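Local coordinates for protein endoglucanase (Clostridium thermocellum, PDB 2E4T) that hydrolyses internal beta-1,4-glucosidic linkages of cellulose and probably xyloglucan through its family 44 glycoside hydrolase module, at residues A[69-72]-A[73-77]. Residues are numbered along the deposited sequence; the frame is centred on the assembly and turned at random.
Sequences DTYL and LEDGG
Glu74 N, Asp75 N and Gly76 N reach back to the carbonyl oxygens of Thr70, Tyr71 and Leu72, three successive i to i+4 bonds that define a short helix; the first two are nearly straight, and the last bends to 145° at its hydrogen. The side chains bridge the same turn. The hydroxyl OG1 of Thr70 donates to Glu74 OE2 at 2.6 Å, using the anti lone pair of OE2, the one turned away from the other oxygen, so one residue pair is tied by both backbone and side chain. With CG beside its own backbone N and the chain extended beyond it (chi2 170°), Glu74 brings OE2 back to Thr70. One residue further on, Tyr71 and Asp75 lie side by side: CB of Asp75 sits over the ring face, 4.0 Å from the Tyr71 centroid, a CH-pi contact, while ring and carboxylate planes are almost parallel, 8° apart. Leu73, the buried residue of the turn, packs by CD1 against Thr70 CG2 at 4.0 Å, and Leu72 and Leu73 both touch Val89 of helix 88-99. Before the helix, Asp69 OD1 accepts from Tyr71 N at 2.8 Å and forms a salt bridge with Arg47. An Asx turn thus leads into a short surface helix in the connection between strands 40-43 and 104-109 of the TIM barrel, and a Schellman motif closes it, Gly77 turning to positive phi with two bonds back into the last turn, one of them from its N to Glu74 O.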
ATOM      1  N   ASP A  69     -19.287  -0.987  18.200  1.00  6.55           N
ATOM      2  CA  ASP A  69     -20.531  -1.109  17.460  1.00  6.66           C
ATOM      3  C   ASP A  69     -20.332  -2.068  16.273  1.00  6.73           C
ATOM      4  O   ASP A  69     -19.319  -2.792  16.180  1.00  6.96           O
ATOM      5  CB  ASP A  69     -20.939   0.292  16.982  1.00  8.61           C
ATOM      6  CG  ASP A  69     -19.864   0.895  16.044  1.00  8.96           C
ATOM      7  OD1 ASP A  69     -19.170   0.140  15.394  1.00  9.39           O
ATOM      8  OD2 ASP A  69     -19.659   2.140  16.017  1.00 12.97           O
ATOM      9  N   THR A  70     -21.366  -2.142  15.435  1.00  6.90           N
ATOM     10  CA  THR A  70     -21.408  -3.022  14.272  1.00  7.15           C
ATOM     11  C   THR A  70     -20.914  -2.322  12.979  1.00  7.05           C
ATOM     12  O   THR A  70     -21.175  -2.835  11.880  1.00  7.64           O
ATOM     13  CB  THR A  70     -22.840  -3.525  14.034  1.00  8.11           C
ATOM     14  OG1 THR A  70     -23.733  -2.384  13.997  1.00  9.29           O
ATOM     15  CG2 THR A  70     -23.295  -4.430  15.166  1.00  9.65           C
ATOM     16  N   TYR A  71     -20.138  -1.243  13.101  1.00  7.11           N
ATOM     17  CA  TYR A  71     -19.725  -0.500  11.908  1.00  7.11           C
ATOM     18  C   TYR A  71     -19.110  -1.372  10.837  1.00  6.76           C
ATOM     19  O   TYR A  71     -19.394  -1.186   9.638  1.00  7.60           O
ATOM     20  CB  TYR A  71     -18.729   0.608  12.304  1.00  8.59           C
ATOM     21  CG  TYR A  71     -18.128   1.320  11.094  1.00  9.28           C
ATOM     22  CD1 TYR A  71     -18.837   2.323  10.443  1.00 13.18           C
ATOM     23  CD2 TYR A  71     -16.900   0.957  10.563  1.00  9.34           C
ATOM     24  CE1 TYR A  71     -18.303   2.944   9.296  1.00 14.17           C
ATOM     25  CE2 TYR A  71     -16.337   1.590   9.447  1.00 10.59           C
ATOM     26  CZ  TYR A  71     -17.023   2.594   8.847  1.00 12.42           C
ATOM     27  OH  TYR A  71     -16.503   3.238   7.742  1.00 15.27           O
ATOM     28  N   LEU A  72     -18.196  -2.301  11.187  1.00  6.45           N
ATOM     29  CA  LEU A  72     -17.511  -3.036  10.122  1.00  6.25           C
ATOM     30  C   LEU A  72     -18.468  -4.004   9.411  1.00  6.67           C
ATOM     31  O   LEU A  72     -18.261  -4.298   8.223  1.00  7.59           O
ATOM     32  CB  LEU A  72     -16.266  -3.757  10.618  1.00  6.81           C
ATOM     33  CG  LEU A  72     -15.102  -2.855  10.954  1.00  6.88           C
ATOM     34  CD1 LEU A  72     -13.976  -3.662  11.566  1.00  7.18           C
ATOM     35  CD2 LEU A  72     -14.602  -2.093   9.691  1.00  8.11           C
ATOM     36  N   LEU A  73     -19.465  -4.546  10.121  1.00  6.88           N
ATOM     37  CA  LEU A  73     -20.490  -5.358   9.498  1.00  6.83           C
ATOM     38  C   LEU A  73     -21.274  -4.551   8.455  1.00  7.31           C
ATOM     39  O   LEU A  73     -21.538  -4.979   7.331  1.00  8.32           O
ATOM     40  CB  LEU A  73     -21.452  -5.923  10.551  1.00  7.23           C
ATOM     41  CG  LEU A  73     -20.843  -6.998  11.439  1.00  7.42           C
ATOM     42  CD1 LEU A  73     -21.653  -7.113  12.757  1.00  8.04           C
ATOM     43  CD2 LEU A  73     -20.766  -8.316  10.700  1.00  7.11           C
ATOM     44  N   GLU A  74     -21.684  -3.340   8.859  1.00  7.56           N
ATOM     45  CA  GLU A  74     -22.470  -2.477   8.004  1.00  8.05           C
ATOM     46  C   GLU A  74     -21.642  -1.962   6.828  1.00  7.86           C
ATOM     47  O   GLU A  74     -22.043  -2.115   5.656  1.00  8.86           O
ATOM     48  CB  GLU A  74     -23.011  -1.311   8.843  1.00  9.08           C
ATOM     49  CG  GLU A  74     -23.973  -1.759   9.863  1.00 11.28           C
ATOM     50  CD  GLU A  74     -24.272  -0.595  10.795  1.00 13.48           C
ATOM     51  OE1 GLU A  74     -24.691   0.490  10.314  1.00 16.53           O
ATOM     52  OE2 GLU A  74     -24.097  -0.703  12.024  1.00 14.70           O
ATOM     53  N   ASP A  75     -20.477  -1.410   7.109  1.00  8.13           N
ATOM     54  CA  ASP A  75     -19.645  -0.839   6.051  1.00  8.37           C
ATOM     55  C   ASP A  75     -19.157  -1.882   5.066  1.00  8.41           C
ATOM     56  O   ASP A  75     -18.989  -1.573   3.863  1.00 10.04           O
ATOM     57  CB  ASP A  75     -18.461  -0.108   6.623  1.00  9.67           C
ATOM     58  CG  ASP A  75     -17.678   0.623   5.543  1.00 11.09           C
ATOM     59  OD1 ASP A  75     -18.213   1.627   5.028  1.00 14.60           O
ATOM     60  OD2 ASP A  75     -16.579   0.206   5.158  1.00 13.65           O
ATOM     61  N   GLY A  76     -18.920  -3.110   5.551  1.00  7.67           N
ATOM     62  CA  GLY A  76     -18.477  -4.167   4.657  1.00  7.82           C
ATOM     63  C   GLY A  76     -19.592  -4.814   3.879  1.00  7.35           C
ATOM     64  O   GLY A  76     -19.306  -5.687   3.026  1.00  8.33           O
ATOM     65  N   GLY A  77     -20.841  -4.491   4.119  1.00  8.20           N
ATOM     66  CA  GLY A  77     -21.953  -5.115   3.416  1.00  9.02           C
ATOM     67  C   GLY A  77     -22.224  -6.540   3.853  1.00  8.97           C
ATOM     68  O   GLY A  77     -22.680  -7.364   3.049  1.00 11.37           O
TER